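Local coordinates for protein 5,10-methylenetetrahydrofolate dehydrogenase (Bombyx mori, PDB 5ZF1) that probably catalyses the NADP+-dependent oxidation of 5,10-methylenetetrahydrofolate to 5,10-methenyltetrahydrofolate in one-carbon metabolism, at residues T48-R51 with N52-A56; K168-G171 with M172-M176; D229-K232 with P233-I237. All blocks are in the same frame, centred on the assembly; numbering follows the deposited sequence. Where two conformers were deposited one is given.

Contact 1: residues T48-R51 with N52-A56; sequences TYVR and NKVEA
Asn52 folds its side chain back on Thr48 and Arg51 runs beside Glu55 in helix 44-60, the helix of a beta-alpha-beta unit in the catalytic domain, where regular i to i+4 bonds run from Asn52 N to Thr48 O (3.1 Å) through to Glu55 N and Arg51 O (2.8 Å). Asn52 has CG anti to its own carbonyl carbon (chi1 -61°), which turns the amide back over the previous turn, with CG 3.1 Å from Thr48 O. ND2 comes near the edge of the Tyr49 ring and lies 4.2 Å from Thr48 CG2. With an alanine at this position that ring edge would probably lose its polar neighbour, though the Asn52 N to Thr48 O bond would likely remain. On the inner face, Val50 CG1 meets Val54 CG2 at 4.3 Å, and both valines rest on Thr66 of strand 63-69. Tyr49 and Lys53 keep the Tyr-x-x-x-Lys spacing known in this family, and Lys53 NZ bonds to Gln97 OE1. The charged ends of Arg51 and Glu55 do not pair: Arg51 NE stays 4.7 Å from Glu55 OE2, the guanidinium and carboxylate planes are 39° apart, and it is Arg51 CG that lies 3.1 Å from Glu55 OE2.

Contact 2: residues K168-G171 with M172-M176; sequences KNVG and MPIAM
Gly171 and Ala175 share the straighter of two backbone bonds that open helix 171-178: Ala175 N reaches Gly171 O at 3.0 Å with an N-H...O angle of 172°. One residue earlier, Ile174 N bonds to Val170 O at 3.1 Å, which ties the N-cap residue Val170 into the first turn. Just before it, Ser167 OG accepts the N-H of Gly171, so a side chain takes up a donor at the helix start. Lys168 points its charge elsewhere: NZ bonds to Cys131 O and forms a salt bridge with Asp133, both of the second subunit. This loop and helix follow strand 160-164 of the Rossmann-type NAD(P)-binding domain, and in relatives the loop helps to form the dinucleotide pocket. Pro173, in the first turn, needs no N-H there; its ring packs against the loop carbonyls, CG 3.3 Å from Lys168 O and CD equally far from Val170 O. Met172 sends CG anti to its backbone N (chi1 -177°) and then bends at the next two torsions, which brings CE back to 3.6 Å from Lys168 O. On another side of the helix Val170 and Ile174 lie alongside, CG1 against CD1 at 3.9 Å. Ala142 and Val145 of helix 140-151 close over Ile174, while Ala175 faces Val194 and Ile196 of strand 193-197.

Contact 3: residues D229-K232 with P233-I237; sequences DMVK and PGATI
Lys232 and Ala235 close a type II beta turn through one backbone hydrogen bond, Ala235 N to Lys232 O at 2.9 Å, with an N-H...O angle of 149° and the donor tilted 32° from the carbonyl plane. Ala235 CB also lies 3.2 Å from Lys232 O. Pro233 and Gly234 fill the two corners of the turn. The proline ring suits the first, and the positive phi of Gly234 (83°) would jam any side chain against the preceding carbonyl oxygen. Beyond the turn the backbone of Thr236 bonds to Asp214 and Ile216, and that of Ile237 to Ala269, so the chain passes directly into strand 236-239.

Apolar contacts fill the inner side. Val231 CG1 meets Ala235 CB at 4.1 Å, and Val231 CG2 meets Ile237 CD1 at the same distance, the two branched side chains tip to tip. Val263 of helix 260-263 packs on both Val231 and Ile237.

Charge is kept to the outer side. Lys232, with CG anti to the backbone N, starts out crossing Pro233 nearly at right angles, CG 3.6 Å from Pro233 N, and extends to a salt bridge with Asp214. A sulfate, probably from the crystallisation liquor, also approaches NZ, at a doubtfully short range. The chemistry is consistent with a turn set by proline and glycine, with aliphatic groups buried beneath it and a lysine whose charge is probably balanced by Asp214.

Along the chain the three contacts come in series, none inside or across another, and each is one unbroken run of nine residues. Contact 1 comes first, within helix 44-60 of the catalytic domain, between strands 34-40 and 63-69. Contact 2 joins the loop after strand 160-164 to helix 171-178 in the NAD(P)-binding domain and reaches the second subunit. Contact 3 closes a tight turn that leads into strand 236-239, in the same parallel sheet as strand 160-164. Centres of contacts 1 and 2 lie about 23 Å apart, bridged loosely by the 97-98 loop, since Lys53 touches Gln97 and Asn169 touches Leu98. Contact 3 sits about 22 Å from contact 2, centre to centre.

Contact 1: residues T48-R51 with N52-A56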
ATOM      1  N   THR B  48     -17.164  21.766  13.988  1.00 51.86           N
ATOM      2  CA  THR B  48     -16.110  22.722  13.661  1.00 53.26           C
ATOM      3  C   THR B  48     -15.350  22.287  12.414  1.00 50.79           C
ATOM      4  O   THR B  48     -15.066  23.105  11.530  1.00 46.96           O
ATOM      5  CB  THR B  48     -15.151  22.872  14.843  1.00 52.70           C
ATOM      6  OG1 THR B  48     -15.874  23.328  15.992  1.00 58.38           O
ATOM      7  CG2 THR B  48     -14.043  23.866  14.522  1.00 55.97           C
ATOM      8  N   TYR B  49     -15.028  20.996  12.321  1.00 45.30           N
ATOM      9  CA  TYR B  49     -14.264  20.502  11.180  1.00 46.49           C
ATOM     10  C   TYR B  49     -15.054  20.634   9.883  1.00 48.82           C
ATOM     11  O   TYR B  49     -14.493  20.998   8.843  1.00 45.96           O
ATOM     12  CB  TYR B  49     -13.854  19.048  11.424  1.00 54.84           C
ATOM     13  CG  TYR B  49     -12.797  18.886  12.503  1.00 57.65           C
ATOM     14  CD1 TYR B  49     -12.114  19.990  13.005  1.00 55.60           C
ATOM     15  CD2 TYR B  49     -12.493  17.634  13.029  1.00 57.36           C
ATOM     16  CE1 TYR B  49     -11.151  19.853  13.990  1.00 57.42           C
ATOM     17  CE2 TYR B  49     -11.530  17.487  14.017  1.00 61.01           C
ATOM     18  CZ  TYR B  49     -10.863  18.601  14.493  1.00 68.60           C
ATOM     19  OH  TYR B  49      -9.906  18.468  15.475  1.00 66.31           O
ATOM     20  N   VAL B  50     -16.358  20.355   9.923  1.00 45.21           N
ATOM     21  CA  VAL B  50     -17.161  20.461   8.709  1.00 54.74           C
ATOM     22  C   VAL B  50     -17.364  21.923   8.316  1.00 45.88           C
ATOM     23  O   VAL B  50     -17.352  22.263   7.124  1.00 39.25           O
ATOM     24  CB  VAL B  50     -18.493  19.710   8.887  1.00 49.47           C
ATOM     25  CG1 VAL B  50     -19.572  20.276   7.970  1.00 50.68           C
ATOM     26  CG2 VAL B  50     -18.282  18.246   8.597  1.00 47.33           C
ATOM     27  N   ARG B  51     -17.517  22.816   9.300  1.00 47.22           N
ATOM     28  CA  ARG B  51     -17.649  24.229   8.971  1.00 46.17           C
ATOM     29  C   ARG B  51     -16.386  24.749   8.287  1.00 45.07           C
ATOM     30  O   ARG B  51     -16.462  25.554   7.354  1.00 37.34           O
ATOM     31  CB  ARG B  51     -17.953  25.036  10.227  1.00 49.60           C
ATOM     32  CG  ARG B  51     -17.977  26.543   9.989  1.00 62.31           C
ATOM     33  CD  ARG B  51     -18.294  27.335  11.254  1.00 66.23           C
ATOM     34  NE  ARG B  51     -18.726  26.474  12.350  1.00 68.75           N
ATOM     35  CZ  ARG B  51     -18.014  26.258  13.450  1.00 63.61           C
ATOM     36  NH1 ARG B  51     -16.834  26.845  13.601  1.00 61.22           N
ATOM     37  NH2 ARG B  51     -18.481  25.460  14.398  1.00 61.29           N
ATOM     38  N   ASN B  52     -15.208  24.275   8.714  1.00 42.53           N
ATOM     39  CA  ASN B  52     -13.961  24.675   8.061  1.00 44.18           C
ATOM     40  C   ASN B  52     -13.922  24.219   6.607  1.00 31.61           C
ATOM     41  O   ASN B  52     -13.464  24.965   5.732  1.00 36.36           O
ATOM     42  CB  ASN B  52     -12.759  24.109   8.821  1.00 41.51           C
ATOM     43  CG  ASN B  52     -12.683  24.609  10.246  1.00 50.33           C
ATOM     44  OD1 ASN B  52     -13.412  25.513  10.643  1.00 55.15           O
ATOM     45  ND2 ASN B  52     -11.789  24.014  11.027  1.00 43.63           N
ATOM     46  N   LYS B  53     -14.377  22.992   6.332  1.00 37.20           N
ATOM     47  CA  LYS B  53     -14.421  22.518   4.951  1.00 34.86           C
ATOM     48  C   LYS B  53     -15.379  23.363   4.122  1.00 36.55           C
ATOM     49  O   LYS B  53     -15.075  23.713   2.975  1.00 34.57           O
ATOM     50  CB  LYS B  53     -14.813  21.039   4.906  1.00 37.86           C
ATOM     51  CG  LYS B  53     -13.867  20.125   5.704  1.00 38.40           C
ATOM     52  CD  LYS B  53     -14.421  18.703   5.874  1.00 39.86           C
ATOM     53  CE  LYS B  53     -13.577  17.903   6.863  1.00 47.68           C
ATOM     54  NZ  LYS B  53     -13.838  16.426   6.809  1.00 51.70           N
ATOM     55  N   VAL B  54     -16.525  23.732   4.705  1.00 36.31           N
ATOM     56  CA  VAL B  54     -17.506  24.553   3.994  1.00 38.87           C
ATOM     57  C   VAL B  54     -16.965  25.959   3.748  1.00 37.42           C
ATOM     58  O   VAL B  54     -17.155  26.532   2.667  1.00 34.94           O
ATOM     59  CB  VAL B  54     -18.835  24.593   4.774  1.00 44.12           C
ATOM     60  CG1 VAL B  54     -19.806  25.573   4.123  1.00 47.85           C
ATOM     61  CG2 VAL B  54     -19.448  23.210   4.847  1.00 42.21           C
ATOM     62  N   GLU B  55     -16.299  26.546   4.741  1.00 34.22           N
ATOM     63  CA  GLU B  55     -15.720  27.871   4.538  1.00 31.83           C
ATOM     64  C   GLU B  55     -14.648  27.860   3.454  1.00 38.88           C
ATOM     65  O   GLU B  55     -14.547  28.801   2.659  1.00 33.44           O
ATOM     66  CB  GLU B  55     -15.150  28.413   5.848  1.00 45.51           C
ATOM     67  CG  GLU B  55     -16.209  28.799   6.871  1.00 53.01           C
ATOM     68  CD  GLU B  55     -15.619  29.081   8.241  1.00 68.57           C
ATOM     69  OE1 GLU B  55     -14.390  29.294   8.328  1.00 68.87           O
ATOM     70  OE2 GLU B  55     -16.382  29.103   9.231  1.00 72.60           O
ATOM     71  N   ALA B  56     -13.831  26.810   3.398  1.00 30.15           N
ATOM     72  CA  ALA B  56     -12.841  26.770   2.328  1.00 28.29           C
ATOM     73  C   ALA B  56     -13.497  26.533   0.972  1.00 25.66           C
ATOM     74  O   ALA B  56     -13.027  27.060  -0.043  1.00 28.05           O
ATOM     75  CB  ALA B  56     -11.783  25.702   2.611  1.00 29.69           C
TER

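Contact 2: residues K168-G171 with M172-M176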
ATOM      1  N   LYS B 168      -3.822   3.430   8.610  1.00 14.74           N
ATOM      2  CA  LYS B 168      -4.209   3.232   7.213  1.00 17.73           C
ATOM      3  C   LYS B 168      -4.715   4.513   6.582  1.00 19.39           C
ATOM      4  O   LYS B 168      -4.627   4.679   5.358  1.00 19.40           O
ATOM      5  CB  LYS B 168      -5.273   2.137   7.113  1.00 18.42           C
ATOM      6  CG  LYS B 168      -4.795   0.795   7.590  1.00 19.22           C
ATOM      7  CD  LYS B 168      -3.521   0.382   6.869  1.00 18.69           C
ATOM      8  CE  LYS B 168      -3.023  -0.965   7.356  1.00 20.67           C
ATOM      9  NZ  LYS B 168      -1.875  -1.430   6.516  1.00 17.86           N
ATOM     10  N   ASN B 169      -5.234   5.427   7.396  1.00 20.06           N
ATOM     11  CA  ASN B 169      -5.757   6.672   6.852  0.70 21.57           C
ATOM     12  C   ASN B 169      -4.695   7.743   6.678  1.00 20.70           C
ATOM     13  O   ASN B 169      -4.881   8.640   5.845  1.00 21.31           O
ATOM     14  CB  ASN B 169      -6.856   7.243   7.745  0.70 22.11           C
ATOM     15  CG  ASN B 169      -8.191   6.550   7.559  0.70 22.35           C
ATOM     16  OD1 ASN B 169      -8.309   5.547   6.847  0.70 23.64           O
ATOM     17  ND2 ASN B 169      -9.211   7.079   8.222  0.70 27.89           N
ATOM     18  N   VAL B 170      -3.595   7.690   7.427  1.00 17.17           N
ATOM     19  CA  VAL B 170      -2.628   8.787   7.419  1.00 16.66           C
ATOM     20  C   VAL B 170      -1.198   8.286   7.268  1.00 22.15           C
ATOM     21  O   VAL B 170      -0.527   8.624   6.295  1.00 18.02           O
ATOM     22  CB  VAL B 170      -2.752   9.656   8.689  1.00 21.52           C
ATOM     23  CG1 VAL B 170      -1.668  10.733   8.708  1.00 23.76           C
ATOM     24  CG2 VAL B 170      -4.128  10.313   8.770  1.00 23.60           C
ATOM     25  N   GLY B 171      -0.707   7.482   8.217  1.00 17.55           N
ATOM     26  CA  GLY B 171       0.702   7.106   8.170  1.00 18.22           C
ATOM     27  C   GLY B 171       1.053   6.268   6.954  1.00 16.53           C
ATOM     28  O   GLY B 171       2.086   6.480   6.301  1.00 16.62           O
ATOM     29  N   MET B 172       0.199   5.302   6.618  1.00 15.00           N
ATOM     30  CA  MET B 172       0.502   4.438   5.483  1.00 16.73           C
ATOM     31  C   MET B 172       0.485   5.225   4.168  1.00 18.02           C
ATOM     32  O   MET B 172       1.430   5.092   3.374  1.00 17.30           O
ATOM     33  CB  MET B 172      -0.458   3.238   5.464  1.00 17.22           C
ATOM     34  CG  MET B 172      -0.190   2.224   4.368  1.00 19.62           C
ATOM     35  SD  MET B 172      -1.016   2.659   2.805  1.00 23.58           S
ATOM     36  CE  MET B 172      -2.761   2.463   3.263  1.00 19.73           C
ATOM     37  N   PRO B 173      -0.535   6.032   3.884  1.00 15.24           N
ATOM     38  CA  PRO B 173      -0.485   6.793   2.628  1.00 18.28           C
ATOM     39  C   PRO B 173       0.683   7.764   2.576  1.00 18.65           C
ATOM     40  O   PRO B 173       1.224   7.983   1.493  1.00 21.42           O
ATOM     41  CB  PRO B 173      -1.841   7.521   2.599  1.00 20.70           C
ATOM     42  CG  PRO B 173      -2.727   6.722   3.510  1.00 21.57           C
ATOM     43  CD  PRO B 173      -1.827   6.176   4.577  1.00 18.45           C
ATOM     44  N   ILE B 174       1.103   8.337   3.699  1.00 18.15           N
ATOM     45  CA  ILE B 174       2.280   9.210   3.675  1.00 21.35           C
ATOM     46  C   ILE B 174       3.513   8.422   3.252  1.00 22.34           C
ATOM     47  O   ILE B 174       4.264   8.833   2.358  1.00 20.24           O
ATOM     48  CB  ILE B 174       2.487   9.875   5.046  1.00 18.99           C
ATOM     49  CG1 ILE B 174       1.406  10.932   5.284  1.00 17.40           C
ATOM     50  CG2 ILE B 174       3.910  10.478   5.121  1.00 22.56           C
ATOM     51  CD1 ILE B 174       1.466  11.598   6.643  1.00 23.04           C
ATOM     52  N   ALA B 175       3.756   7.278   3.908  1.00 17.62           N
ATOM     53  CA  ALA B 175       4.921   6.472   3.544  1.00 18.37           C
ATOM     54  C   ALA B 175       4.860   6.030   2.093  1.00 22.81           C
ATOM     55  O   ALA B 175       5.884   6.030   1.394  1.00 23.26           O
ATOM     56  CB  ALA B 175       5.032   5.250   4.463  1.00 18.57           C
ATOM     57  N   MET B 176       3.660   5.652   1.614  1.00 17.29           N
ATOM     58  CA  MET B 176       3.530   5.161   0.244  0.70 16.94           C
ATOM     59  C   MET B 176       3.932   6.230  -0.760  1.00 23.80           C
ATOM     60  O   MET B 176       4.638   5.943  -1.733  1.00 23.89           O
ATOM     61  CB  MET B 176       2.096   4.690  -0.010  0.70 21.05           C
ATOM     62  CG  MET B 176       1.877   3.954  -1.334  0.70 28.71           C
ATOM     63  SD  MET B 176       2.725   2.354  -1.499  0.70 24.67           S
ATOM     64  CE  MET B 176       2.090   1.402  -0.127  0.70 26.61           C
TER

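Contact 3: residues D229-K232 with P233-I237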
ATOM      1  N   ASP B 229      18.191  15.412  20.553  1.00 33.60           N
ATOM      2  CA  ASP B 229      19.227  14.413  20.318  1.00 30.18           C
ATOM      3  C   ASP B 229      18.805  13.347  19.316  1.00 30.94           C
ATOM      4  O   ASP B 229      19.622  12.480  18.981  1.00 27.08           O
ATOM      5  CB  ASP B 229      19.635  13.755  21.639  1.00 40.61           C
ATOM      6  CG  ASP B 229      18.475  13.077  22.340  1.00 45.74           C
ATOM      7  OD1 ASP B 229      17.319  13.264  21.909  1.00 49.67           O
ATOM      8  OD2 ASP B 229      18.723  12.355  23.331  1.00 57.99           O
ATOM      9  N   MET B 230      17.565  13.388  18.835  1.00 26.44           N
ATOM     10  CA  MET B 230      17.100  12.463  17.813  1.00 22.68           C
ATOM     11  C   MET B 230      17.200  13.045  16.418  1.00 22.61           C
ATOM     12  O   MET B 230      16.879  12.351  15.456  1.00 24.05           O
ATOM     13  CB  MET B 230      15.647  12.053  18.091  1.00 20.70           C
ATOM     14  CG  MET B 230      15.491  11.222  19.372  1.00 28.09           C
ATOM     15  SD  MET B 230      13.796  11.081  19.961  1.00 28.76           S
ATOM     16  CE  MET B 230      12.982  10.354  18.531  1.00 27.66           C
ATOM     17  N   VAL B 231      17.625  14.299  16.279  1.00 21.82           N
ATOM     18  CA  VAL B 231      17.467  15.028  15.027  1.00 23.50           C
ATOM     19  C   VAL B 231      18.832  15.222  14.388  1.00 26.90           C
ATOM     20  O   VAL B 231      19.790  15.652  15.045  1.00 25.96           O
ATOM     21  CB  VAL B 231      16.740  16.361  15.250  1.00 27.07           C
ATOM     22  CG1 VAL B 231      16.646  17.164  13.940  1.00 26.28           C
ATOM     23  CG2 VAL B 231      15.359  16.088  15.818  1.00 28.64           C
ATOM     24  N   LYS B 232      18.924  14.862  13.127  1.00 23.82           N
ATOM     25  CA  LYS B 232      20.106  15.154  12.344  1.00 20.30           C
ATOM     26  C   LYS B 232      20.152  16.653  12.078  1.00 22.62           C
ATOM     27  O   LYS B 232      19.139  17.234  11.678  1.00 23.33           O
ATOM     28  CB  LYS B 232      20.043  14.373  11.032  1.00 23.92           C
ATOM     29  CG  LYS B 232      21.275  14.433  10.159  1.00 26.81           C
ATOM     30  CD  LYS B 232      21.028  13.654   8.866  1.00 31.17           C
ATOM     31  CE  LYS B 232      22.093  13.903   7.826  1.00 35.63           C
ATOM     32  NZ  LYS B 232      22.005  12.869   6.756  1.00 44.96           N
ATOM     33  N   PRO B 233      21.290  17.316  12.276  1.00 32.10           N
ATOM     34  CA  PRO B 233      21.344  18.751  11.969  1.00 26.65           C
ATOM     35  C   PRO B 233      20.902  19.020  10.536  1.00 23.89           C
ATOM     36  O   PRO B 233      21.328  18.344   9.598  1.00 30.01           O
ATOM     37  CB  PRO B 233      22.823  19.106  12.193  1.00 31.32           C
ATOM     38  CG  PRO B 233      23.312  18.068  13.150  1.00 32.50           C
ATOM     39  CD  PRO B 233      22.580  16.807  12.774  1.00 33.51           C
ATOM     40  N   GLY B 234      20.004  19.996  10.379  1.00 24.63           N
ATOM     41  CA  GLY B 234      19.463  20.344   9.086  1.00 23.30           C
ATOM     42  C   GLY B 234      18.303  19.498   8.607  1.00 23.32           C
ATOM     43  O   GLY B 234      17.831  19.713   7.491  1.00 24.65           O
ATOM     44  N   ALA B 235      17.819  18.551   9.412  1.00 20.25           N
ATOM     45  CA  ALA B 235      16.718  17.698   8.974  1.00 18.20           C
ATOM     46  C   ALA B 235      15.380  18.446   8.992  1.00 21.80           C
ATOM     47  O   ALA B 235      15.213  19.484   9.630  1.00 21.33           O
ATOM     48  CB  ALA B 235      16.633  16.454   9.865  1.00 19.57           C
ATOM     49  N   THR B 236      14.403  17.884   8.285  1.00 16.08           N
ATOM     50  CA  THR B 236      13.082  18.465   8.184  1.00 16.04           C
ATOM     51  C   THR B 236      12.152  17.656   9.070  1.00 21.39           C
ATOM     52  O   THR B 236      12.109  16.430   8.951  1.00 19.01           O
ATOM     53  CB  THR B 236      12.594  18.431   6.737  1.00 20.77           C
ATOM     54  OG1 THR B 236      13.475  19.221   5.924  1.00 19.55           O
ATOM     55  CG2 THR B 236      11.184  18.943   6.621  1.00 20.79           C
ATOM     56  N   ILE B 237      11.428  18.343   9.941  1.00 22.03           N
ATOM     57  CA  ILE B 237      10.531  17.729  10.917  1.00 20.19           C
ATOM     58  C   ILE B 237       9.122  18.227  10.644  1.00 23.19           C
ATOM     59  O   ILE B 237       8.852  19.429  10.742  1.00 24.57           O
ATOM     60  CB  ILE B 237      10.953  18.058  12.356  1.00 21.92           C
ATOM     61  CG1 ILE B 237      12.451  17.809  12.563  1.00 24.71           C
ATOM     62  CG2 ILE B 237      10.048  17.317  13.377  1.00 24.93           C
ATOM     63  CD1 ILE B 237      12.850  16.364  12.588  1.00 25.07           C
TER